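Local coordinates for dual specificity protein phosphatase 8 (PDB 4JMK) that probably dephosphorylates phosphotyrosine, phosphoserine and phosphothreonine in proteins and negatively regulates mitogen-activated protein kinases, at residues 30-35 with 83-88; 61-66 with 129-134; 98-103 with 113-118. The protein carries 1 engineered substitution. All coordinates share one frame; numbering follows the deposited sequence.

Interaction 1. Residues 30-35 with 83-88. Engineered in segment 83-88: S88 (natural residue Cys). With SO4 (sulfate ion), chain C.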
loop_
_atom_site.group_PDB
_atom_site.type_symbol
_atom_site.label_atom_id
_atom_site.label_comp_id
_atom_site.label_asym_id
_atom_site.label_seq_id
_atom_site.Cartn_x
_atom_site.Cartn_y
_atom_site.Cartn_z
ATOM N N SER A 30 -0.679 11.155 9.634
ATOM C CA SER A 30 -1.643 10.819 10.685
ATOM C C SER A 30 -2.388 9.505 10.437
ATOM O O SER A 30 -2.996 8.961 11.358
ATOM C CB SER A 30 -2.647 11.968 10.895
ATOM O OG SER A 30 -3.544 12.110 9.790
ATOM N N TYR A 31 -2.331 8.994 9.204
ATOM C CA TYR A 31 -2.944 7.703 8.859
ATOM C C TYR A 31 -1.875 6.640 8.618
ATOM O O TYR A 31 -0.843 6.927 7.997
ATOM C CB TYR A 31 -3.743 7.825 7.559
ATOM C CG TYR A 31 -5.119 8.432 7.695
ATOM C CD1 TYR A 31 -5.284 9.790 7.914
ATOM C CD2 TYR A 31 -6.252 7.645 7.563
ATOM C CE1 TYR A 31 -6.544 10.344 8.008
ATOM C CE2 TYR A 31 -7.514 8.187 7.657
ATOM C CZ TYR A 31 -7.653 9.534 7.880
ATOM O OH TYR A 31 -8.910 10.075 7.975
ATOM N N VAL A 32 -2.151 5.420 9.064
ATOM C CA VAL A 32 -1.217 4.295 8.915
ATOM C C VAL A 32 -1.916 3.026 8.439
ATOM O O VAL A 32 -2.897 2.566 9.053
ATOM C CB VAL A 32 -0.494 3.964 10.236
ATOM C CG1 VAL A 32 0.332 2.650 10.088
ATOM C CG2 VAL A 32 0.421 5.121 10.652
ATOM N N LEU A 33 -1.405 2.465 7.344
ATOM C CA LEU A 33 -1.830 1.156 6.859
ATOM C C LEU A 33 -0.679 0.188 7.098
ATOM O O LEU A 33 0.375 0.294 6.472
ATOM C CB LEU A 33 -2.181 1.220 5.366
ATOM C CG LEU A 33 -2.790 -0.021 4.718
ATOM C CD1 LEU A 33 -3.935 -0.531 5.505
ATOM C CD2 LEU A 33 -3.254 0.307 3.285
ATOM N N ASN A 34 -0.893 -0.742 8.019
ATOM C CA ASN A 34 0.141 -1.638 8.525
ATOM C C ASN A 34 -0.091 -3.015 7.929
ATOM O O ASN A 34 -1.042 -3.713 8.314
ATOM C CB ASN A 34 -0.003 -1.679 10.048
ATOM C CG ASN A 34 0.997 -2.592 10.729
ATOM O OD1 ASN A 34 1.510 -3.544 10.141
ATOM N ND2 ASN A 34 1.238 -2.330 12.007
ATOM N N ALA A 35 0.765 -3.403 6.984
ATOM C CA ALA A 35 0.604 -4.677 6.287
ATOM C C ALA A 35 1.514 -5.709 6.922
ATOM O O ALA A 35 2.582 -6.013 6.390
ATOM C CB ALA A 35 0.933 -4.520 4.807
ATOM N N GLN A 83 -2.258 12.584 4.768
ATOM C CA GLN A 83 -1.287 11.652 4.202
ATOM C C GLN A 83 -1.360 10.339 4.963
ATOM O O GLN A 83 -1.581 10.336 6.178
ATOM C CB GLN A 83 0.135 12.221 4.297
ATOM C CG GLN A 83 0.350 13.506 3.506
ATOM C CD GLN A 83 0.021 14.724 4.336
ATOM O OE1 GLN A 83 0.787 15.102 5.227
ATOM N NE2 GLN A 83 -1.129 15.335 4.068
ATOM N N VAL A 84 -1.178 9.228 4.245
ATOM C CA VAL A 84 -1.177 7.900 4.852
ATOM C C VAL A 84 0.152 7.243 4.524
ATOM O O VAL A 84 0.674 7.418 3.415
ATOM C CB VAL A 84 -2.369 7.035 4.341
ATOM C CG1 VAL A 84 -2.418 7.024 2.821
ATOM C CG2 VAL A 84 -2.294 5.609 4.875
ATOM N N ILE A 85 0.728 6.530 5.488
ATOM C CA ILE A 85 1.883 5.710 5.181
ATOM C C ILE A 85 1.465 4.249 5.182
ATOM O O ILE A 85 0.755 3.774 6.089
ATOM C CB ILE A 85 3.058 5.942 6.160
ATOM C CG1 ILE A 85 4.259 5.079 5.766
ATOM C CG2 ILE A 85 2.647 5.645 7.573
ATOM C CD1 ILE A 85 5.410 5.171 6.745
ATOM N N VAL A 86 1.884 3.552 4.134
ATOM C CA VAL A 86 1.700 2.118 4.058
ATOM C C VAL A 86 3.056 1.507 4.378
ATOM O O VAL A 86 4.068 1.868 3.766
ATOM C CB VAL A 86 1.288 1.688 2.659
ATOM C CG1 VAL A 86 0.996 0.199 2.652
ATOM C CG2 VAL A 86 0.066 2.453 2.242
ATOM N N HIS A 87 3.091 0.593 5.342
ATOM C CA HIS A 87 4.364 0.022 5.762
ATOM C C HIS A 87 4.230 -1.449 6.082
ATOM O O HIS A 87 3.126 -1.967 6.281
ATOM C CB HIS A 87 4.915 0.751 7.001
ATOM C CG HIS A 87 4.260 0.337 8.281
ATOM N ND1 HIS A 87 4.739 -0.695 9.070
ATOM C CD2 HIS A 87 3.148 0.796 8.907
ATOM C CE1 HIS A 87 3.954 -0.846 10.118
ATOM N NE2 HIS A 87 2.980 0.044 10.046
ATOM N N SER A 88 5.373 -2.125 6.109
ATOM C CA SER A 88 5.446 -3.460 6.672
ATOM C C SER A 88 6.718 -3.487 7.506
ATOM O O SER A 88 7.096 -2.463 8.071
ATOM C CB SER A 88 5.441 -4.507 5.556
ATOM O OG SER A 88 6.164 -4.046 4.426
HETATM S S SO4 C . 8.144 -6.547 3.811
HETATM O O1 SO4 C . 8.319 -6.331 5.247
HETATM O O2 SO4 C . 7.055 -7.502 3.634
HETATM O O3 SO4 C . 9.377 -7.095 3.271
HETATM O O4 SO4 C . 7.843 -5.316 3.125
HETATM O O HOH W 1 -2.204 12.979 7.686
HETATM O O HOH W 2 1.850 0.415 12.429
#

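Interaction 2. Residues 61-66 with 129-134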
loop_
_atom_site.group_PDB
_atom_site.type_symbol
_atom_site.label_atom_id
_atom_site.label_comp_id
_atom_site.label_asym_id
_atom_site.label_seq_id
_atom_site.Cartn_x
_atom_site.Cartn_y
_atom_site.Cartn_z
ATOM N N GLU A 61 1.106 -16.689 1.360
ATOM C CA GLU A 61 0.197 -15.736 1.972
ATOM C C GLU A 61 -0.671 -15.080 0.906
ATOM O O GLU A 61 -0.287 -14.926 -0.258
ATOM C CB GLU A 61 0.956 -14.679 2.775
ATOM C CG GLU A 61 0.070 -13.678 3.495
ATOM C CD GLU A 61 -0.655 -14.271 4.688
ATOM O OE1 GLU A 61 -0.099 -14.203 5.801
ATOM O OE2 GLU A 61 -1.778 -14.794 4.523
ATOM N N LYS A 62 -1.856 -14.679 1.325
ATOM C CA LYS A 62 -2.854 -14.237 0.388
ATOM C C LYS A 62 -3.258 -12.765 0.663
ATOM O O LYS A 62 -3.767 -12.420 1.745
ATOM C CB LYS A 62 -3.999 -15.244 0.461
ATOM C CG LYS A 62 -4.815 -15.394 -0.794
ATOM C CD LYS A 62 -6.282 -15.514 -0.392
ATOM C CE LYS A 62 -6.578 -14.571 0.778
ATOM N NZ LYS A 62 -5.996 -13.194 0.610
ATOM N N LEU A 63 -2.998 -11.892 -0.304
ATOM C CA LEU A 63 -3.157 -10.448 -0.135
ATOM C C LEU A 63 -4.393 -9.961 -0.911
ATOM O O LEU A 63 -4.941 -8.896 -0.624
ATOM C CB LEU A 63 -1.894 -9.752 -0.665
ATOM C CG LEU A 63 -1.794 -8.232 -0.806
ATOM C CD1 LEU A 63 -2.169 -7.524 0.482
ATOM C CD2 LEU A 63 -0.383 -7.828 -1.242
ATOM N N LEU A 64 -4.825 -10.745 -1.896
ATOM C CA LEU A 64 -5.865 -10.326 -2.858
ATOM C C LEU A 64 -7.162 -9.643 -2.349
ATOM O O LEU A 64 -7.506 -8.539 -2.832
ATOM C CB LEU A 64 -6.223 -11.472 -3.814
ATOM C CG LEU A 64 -5.780 -11.338 -5.264
ATOM C CD1 LEU A 64 -6.151 -12.601 -6.035
ATOM C CD2 LEU A 64 -6.414 -10.112 -5.900
ATOM N N PRO A 65 -7.882 -10.274 -1.386
ATOM C CA PRO A 65 -9.129 -9.751 -0.833
ATOM C C PRO A 65 -8.917 -8.643 0.145
ATOM O O PRO A 65 -9.907 -8.196 0.704
ATOM C CB PRO A 65 -9.684 -10.930 -0.043
ATOM C CG PRO A 65 -8.480 -11.603 0.411
ATOM C CD PRO A 65 -7.613 -11.577 -0.802
ATOM N N TRP A 66 -7.679 -8.232 0.398
ATOM C CA TRP A 66 -7.436 -7.069 1.253
ATOM C C TRP A 66 -7.194 -5.835 0.416
ATOM O O TRP A 66 -7.156 -4.734 0.948
ATOM C CB TRP A 66 -6.207 -7.304 2.135
ATOM C CG TRP A 66 -6.437 -8.302 3.221
ATOM C CD1 TRP A 66 -5.955 -9.580 3.285
ATOM C CD2 TRP A 66 -7.196 -8.098 4.418
ATOM N NE1 TRP A 66 -6.378 -10.187 4.447
ATOM C CE2 TRP A 66 -7.143 -9.298 5.159
ATOM C CE3 TRP A 66 -7.920 -7.019 4.934
ATOM C CZ2 TRP A 66 -7.783 -9.443 6.397
ATOM C CZ3 TRP A 66 -8.558 -7.166 6.155
ATOM C CH2 TRP A 66 -8.484 -8.369 6.872
ATOM N N PHE A 129 7.445 -13.095 -5.411
ATOM C CA PHE A 129 6.737 -13.410 -6.649
ATOM C C PHE A 129 5.262 -13.716 -6.413
ATOM O O PHE A 129 4.415 -13.429 -7.264
ATOM C CB PHE A 129 7.399 -14.604 -7.329
ATOM C CG PHE A 129 8.781 -14.315 -7.840
ATOM C CD1 PHE A 129 9.806 -15.235 -7.666
ATOM C CD2 PHE A 129 9.048 -13.136 -8.519
ATOM C CE1 PHE A 129 11.081 -14.978 -8.151
ATOM C CE2 PHE A 129 10.316 -12.873 -9.002
ATOM C CZ PHE A 129 11.336 -13.793 -8.817
ATOM N N ASN A 130 4.968 -14.340 -5.279
ATOM C CA ASN A 130 3.589 -14.655 -4.922
ATOM C C ASN A 130 2.720 -13.383 -4.900
ATOM O O ASN A 130 1.616 -13.361 -5.456
ATOM C CB ASN A 130 3.569 -15.403 -3.580
ATOM C CG ASN A 130 2.175 -15.527 -2.985
ATOM O OD1 ASN A 130 1.242 -15.984 -3.649
ATOM N ND2 ASN A 130 2.028 -15.118 -1.724
ATOM N N PHE A 131 3.218 -12.316 -4.278
ATOM C CA PHE A 131 2.472 -11.048 -4.247
ATOM C C PHE A 131 2.381 -10.391 -5.612
ATOM O O PHE A 131 1.330 -9.853 -5.991
ATOM C CB PHE A 131 3.082 -10.072 -3.224
ATOM C CG PHE A 131 2.972 -10.546 -1.806
ATOM C CD1 PHE A 131 3.874 -10.115 -0.844
ATOM C CD2 PHE A 131 1.969 -11.443 -1.436
ATOM C CE1 PHE A 131 3.781 -10.574 0.469
ATOM C CE2 PHE A 131 1.864 -11.900 -0.121
ATOM C CZ PHE A 131 2.772 -11.464 0.830
ATOM N N LEU A 132 3.472 -10.431 -6.371
ATOM C CA LEU A 132 3.443 -9.877 -7.725
ATOM C C LEU A 132 2.403 -10.585 -8.615
ATOM O O LEU A 132 1.701 -9.940 -9.401
ATOM C CB LEU A 132 4.842 -9.934 -8.363
ATOM C CG LEU A 132 5.875 -8.944 -7.836
ATOM C CD1 LEU A 132 7.211 -9.156 -8.535
ATOM C CD2 LEU A 132 5.374 -7.509 -8.041
ATOM N N GLY A 133 2.293 -11.905 -8.479
ATOM C CA GLY A 133 1.284 -12.652 -9.217
ATOM C C GLY A 133 -0.140 -12.280 -8.822
ATOM O O GLY A 133 -1.036 -12.225 -9.673
ATOM N N GLN A 134 -0.362 -12.029 -7.532
ATOM C CA GLN A 134 -1.673 -11.576 -7.071
ATOM C C GLN A 134 -2.031 -10.211 -7.660
ATOM O O GLN A 134 -3.199 -9.945 -7.932
ATOM C CB GLN A 134 -1.751 -11.607 -5.537
ATOM C CG GLN A 134 -1.718 -13.036 -4.986
ATOM C CD GLN A 134 -1.618 -13.110 -3.469
ATOM O OE1 GLN A 134 -2.328 -12.404 -2.749
ATOM N NE2 GLN A 134 -0.738 -13.980 -2.975
#

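Interaction 3. Residues 98-103 with 113-118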
loop_
_atom_site.group_PDB
_atom_site.type_symbol
_atom_site.label_atom_id
_atom_site.label_comp_id
_atom_site.label_asym_id
_atom_site.label_seq_id
_atom_site.Cartn_x
_atom_site.Cartn_y
_atom_site.Cartn_z
ATOM N N ILE A 98 0.822 -3.352 -1.979
ATOM C CA ILE A 98 -0.390 -2.549 -1.783
ATOM C C ILE A 98 -0.309 -1.205 -2.507
ATOM O O ILE A 98 -1.261 -0.808 -3.196
ATOM C CB ILE A 98 -0.713 -2.380 -0.288
ATOM C CG1 ILE A 98 -1.165 -3.729 0.275
ATOM C CG2 ILE A 98 -1.809 -1.300 -0.061
ATOM C CD1 ILE A 98 -1.270 -3.782 1.806
ATOM N N ALA A 99 0.830 -0.520 -2.381
ATOM C CA ALA A 99 1.043 0.748 -3.086
ATOM C C ALA A 99 0.903 0.575 -4.592
ATOM O O ALA A 99 0.306 1.430 -5.272
ATOM C CB ALA A 99 2.413 1.317 -2.751
ATOM N N ILE A 100 1.461 -0.513 -5.116
ATOM C CA ILE A 100 1.376 -0.779 -6.563
ATOM C C ILE A 100 -0.072 -0.974 -6.976
ATOM O O ILE A 100 -0.512 -0.393 -7.965
ATOM C CB ILE A 100 2.238 -1.998 -6.993
ATOM C CG1 ILE A 100 3.716 -1.680 -6.752
ATOM C CG2 ILE A 100 2.021 -2.317 -8.479
ATOM C CD1 ILE A 100 4.636 -2.900 -6.722
ATOM N N ALA A 101 -0.818 -1.782 -6.227
ATOM C CA ALA A 101 -2.237 -1.983 -6.533
ATOM C C ALA A 101 -3.024 -0.667 -6.494
ATOM O O ALA A 101 -3.930 -0.449 -7.302
ATOM C CB ALA A 101 -2.851 -3.009 -5.577
ATOM N N TYR A 102 -2.697 0.208 -5.547
ATOM C CA TYR A 102 -3.409 1.476 -5.447
ATOM C C TYR A 102 -3.233 2.308 -6.716
ATOM O O TYR A 102 -4.184 2.924 -7.213
ATOM C CB TYR A 102 -2.938 2.280 -4.227
ATOM C CG TYR A 102 -3.657 3.602 -4.129
ATOM C CD1 TYR A 102 -4.921 3.686 -3.554
ATOM C CD2 TYR A 102 -3.090 4.763 -4.639
ATOM C CE1 TYR A 102 -5.598 4.907 -3.488
ATOM C CE2 TYR A 102 -3.756 5.982 -4.573
ATOM C CZ TYR A 102 -5.004 6.039 -3.995
ATOM O OH TYR A 102 -5.666 7.241 -3.931
ATOM N N ILE A 103 -2.013 2.337 -7.233
ATOM C CA ILE A 103 -1.734 3.101 -8.442
ATOM C C ILE A 103 -2.420 2.471 -9.634
ATOM O O ILE A 103 -2.980 3.174 -10.484
ATOM C CB ILE A 103 -0.223 3.233 -8.664
ATOM C CG1 ILE A 103 0.352 4.139 -7.576
ATOM C CG2 ILE A 103 0.096 3.825 -10.019
ATOM C CD1 ILE A 103 1.817 4.050 -7.480
ATOM N N ASP A 113 3.363 -1.118 -15.473
ATOM C CA ASP A 113 3.661 0.296 -15.330
ATOM C C ASP A 113 3.566 0.730 -13.860
ATOM O O ASP A 113 4.375 1.529 -13.376
ATOM C CB ASP A 113 2.719 1.120 -16.209
ATOM C CG ASP A 113 3.060 1.022 -17.691
ATOM O OD1 ASP A 113 4.202 0.643 -18.023
ATOM O OD2 ASP A 113 2.180 1.338 -18.523
ATOM N N ALA A 114 2.590 0.194 -13.133
ATOM C CA ALA A 114 2.450 0.567 -11.723
ATOM C C ALA A 114 3.622 0.054 -10.892
ATOM O O ALA A 114 4.107 0.754 -9.995
ATOM C CB ALA A 114 1.137 0.061 -11.166
ATOM N N TYR A 115 4.082 -1.161 -11.193
ATOM C CA TYR A 115 5.270 -1.723 -10.536
ATOM C C TYR A 115 6.465 -0.811 -10.798
ATOM O O TYR A 115 7.205 -0.449 -9.876
ATOM C CB TYR A 115 5.514 -3.139 -11.078
ATOM C CG TYR A 115 6.677 -3.935 -10.511
ATOM C CD1 TYR A 115 7.346 -3.544 -9.359
ATOM C CD2 TYR A 115 7.112 -5.094 -11.162
ATOM C CE1 TYR A 115 8.415 -4.300 -8.860
ATOM C CE2 TYR A 115 8.175 -5.843 -10.678
ATOM C CZ TYR A 115 8.816 -5.442 -9.527
ATOM O OH TYR A 115 9.871 -6.195 -9.048
ATOM N N ARG A 116 6.647 -0.422 -12.058
ATOM C CA ARG A 116 7.765 0.448 -12.417
ATOM C C ARG A 116 7.639 1.831 -11.749
ATOM O O ARG A 116 8.645 2.420 -11.336
ATOM C CB ARG A 116 7.847 0.582 -13.945
ATOM C CG ARG A 116 9.096 1.271 -14.477
ATOM C CD ARG A 116 9.026 1.373 -16.000
ATOM N NE ARG A 116 7.791 2.034 -16.421
ATOM C CZ ARG A 116 7.347 2.091 -17.673
ATOM N NH1 ARG A 116 8.035 1.522 -18.654
ATOM N NH2 ARG A 116 6.209 2.719 -17.942
ATOM N N PHE A 117 6.411 2.345 -11.641
ATOM C CA PHE A 117 6.177 3.649 -11.002
ATOM C C PHE A 117 6.668 3.642 -9.548
ATOM O O PHE A 117 7.357 4.572 -9.096
ATOM C CB PHE A 117 4.687 4.017 -11.064
ATOM C CG PHE A 117 4.364 5.400 -10.537
ATOM C CD1 PHE A 117 4.127 6.457 -11.415
ATOM C CD2 PHE A 117 4.265 5.638 -9.178
ATOM C CE1 PHE A 117 3.810 7.723 -10.935
ATOM C CE2 PHE A 117 3.947 6.902 -8.681
ATOM C CZ PHE A 117 3.728 7.947 -9.553
ATOM N N VAL A 118 6.316 2.594 -8.810
ATOM C CA VAL A 118 6.715 2.525 -7.413
ATOM C C VAL A 118 8.194 2.208 -7.303
ATOM O O VAL A 118 8.911 2.784 -6.474
ATOM C CB VAL A 118 5.887 1.495 -6.654
ATOM C CG1 VAL A 118 6.351 1.408 -5.183
ATOM C CG2 VAL A 118 4.412 1.887 -6.737
#

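Interaction 1. Residues 30-35 with 83-88
V32 and H87 touch across two parallel central strands of the phosphatase sheet, where strand 83-87 runs into the phosphate-binding P-loop. Main-chain bonds zip the strands together, L33 N to I85 O being nearly straight at 171°. On one face, V84 CG2 is a bump set into the hollow beside Y31 CB, 3.8 Å from it and also near L33 CB. V86 CG2 lies 4.0 Å from L33 CB, the two chains running alongside one another off the same face. F73 of helix 67-79 packs onto L33 and V84. On the other face, V32 CG2 abuts I85 CG2 at 3.8 Å. H87 sets its CG between its backbone N and carbonyl carbon (chi1 78°), which swings the ring over to strand 30-34. There V32 CG1 is the bump that meets the ring edge, in its plane, 3.6 Å from H87 CD2. The N34 amide crosses the same ring, its plane turned 48° from it; N34 OD1 bonds to S36. S88 O lies near the ring plane and accepts from H87 ND1, which limits the turning of the ring. S88 is an engineered serine in place of the cysteine predicted to form the phosphocysteine intermediate. The sulfate is probably from the crystallisation liquor; S88 OG lies 2.5 Å from its O4, doubtfully short.

Interaction 2. Residues 61-66 with 129-134
The side-chain amide of Q134 clasps the main chain of loop 61-66, and this is the tight part of the contact. Its OE1 takes the N-H of L63 at 2.6 Å, in the carbonyl plane and on a lone pair. A weak second bond comes to OE1 from L64 N. Its NE2 gives a hydrogen to E61 O at 2.9 Å. Q134 CG stands anti to the carbonyl carbon (chi1 -68°) and the chain is extended beyond it, which carries the amide from the helix to the loop. N130 ND2 also bonds to E61 O, at 2.7 Å and on a lone pair, giving this oxygen two amide donors. The two amides are joined as well: Q134 NE2 reaches N130 OD1 from above its carbonyl plane. Bonds at both ends thus hold the glutamine amide flat and fix its rotation. With an alanine in place of Q134, L63 N would probably lose its acceptor and E61 O one of its two amide donors.

Deeper in, F131 sets its ring edge near E61 O, with CE2 3.7 Å away, and L63 CB lies 4.3 Å from F131 CD2. R94 and T97 of helix 94-107 also touch this ring. The outer side is looser. L64 crosses Q134 obliquely, with CG 4.0 Å from Q134 CB, and K62 is exposed, its CB directed away from the helix. The arrangement joins a loop to the start of helix 129-148 in the dual-specificity phosphatase catalytic domain, close to the bound sulfate, which probably marks the phosphate-binding pocket of the P-loop.

Interaction 3. Residues 98-103 with 113-118
I100 lies against A114, Y115 and V118 where the segments 98-103 and 113-118 cross, their directions 124° apart and their axes 8.5 Å apart at closest. A114 is small, consistent with the backbones nearing here: its CB sits 3.6 Å from the backbone oxygen I100 O. From CB, the I100 side chain forks. The CG2 branch stands anti to the backbone N and meets A114 CB at 3.7 Å, with Y115 N close by. The CG1 branch takes the other direction, beside the backbone N (chi1 -65°), and rests 3.6 Å from V118 CG2. At the tip, I100 CD1 runs alongside Y115 and comes 3.8 Å from Y115 CD1.

One turn later, I103 fills the neighbouring site. Its CG2 faces A114 CB at 4.1 Å. I103 CD1 pushes into the notch formed by F117 and V118, 3.4 Å from F117 CD2 and 3.5 Å from V118 CG2, and the V118 contact is tighter than usual for two carbons. The I103 and F117 side chains cross at about a right angle. V118 CG2 is therefore shared by both isoleucines.

L135 of helix 129-148 also packs on I100, while I6 of strand 4-7 packs on both I103 and F117. The contact is apolar helix-helix packing in the catalytic domain of a dual-specificity phosphatase, joining helix 111-121 to helix 94-107, the helix that follows the P-loop.

In the fold
Interactions 1 and 3 are buried, whereas interaction 2 is only partly so. Main-chain bonding between strands dominates interaction 1, and amide side chains gripping a loop dominate interaction 2. Interaction 3 is purely apolar. Helix 94-107 follows strand 83-87 in the chain and ties the three together. I98 on this helix packs on L33, A35 and V86 of interaction 1 and on L63 of interaction 2. Y115 of interaction 3 also touches L132 on the helix of interaction 2. Interaction 1 holds the engineered S88 at the sulfate, and the F131 side chain of interaction 2 comes within about 5 Å of that ion.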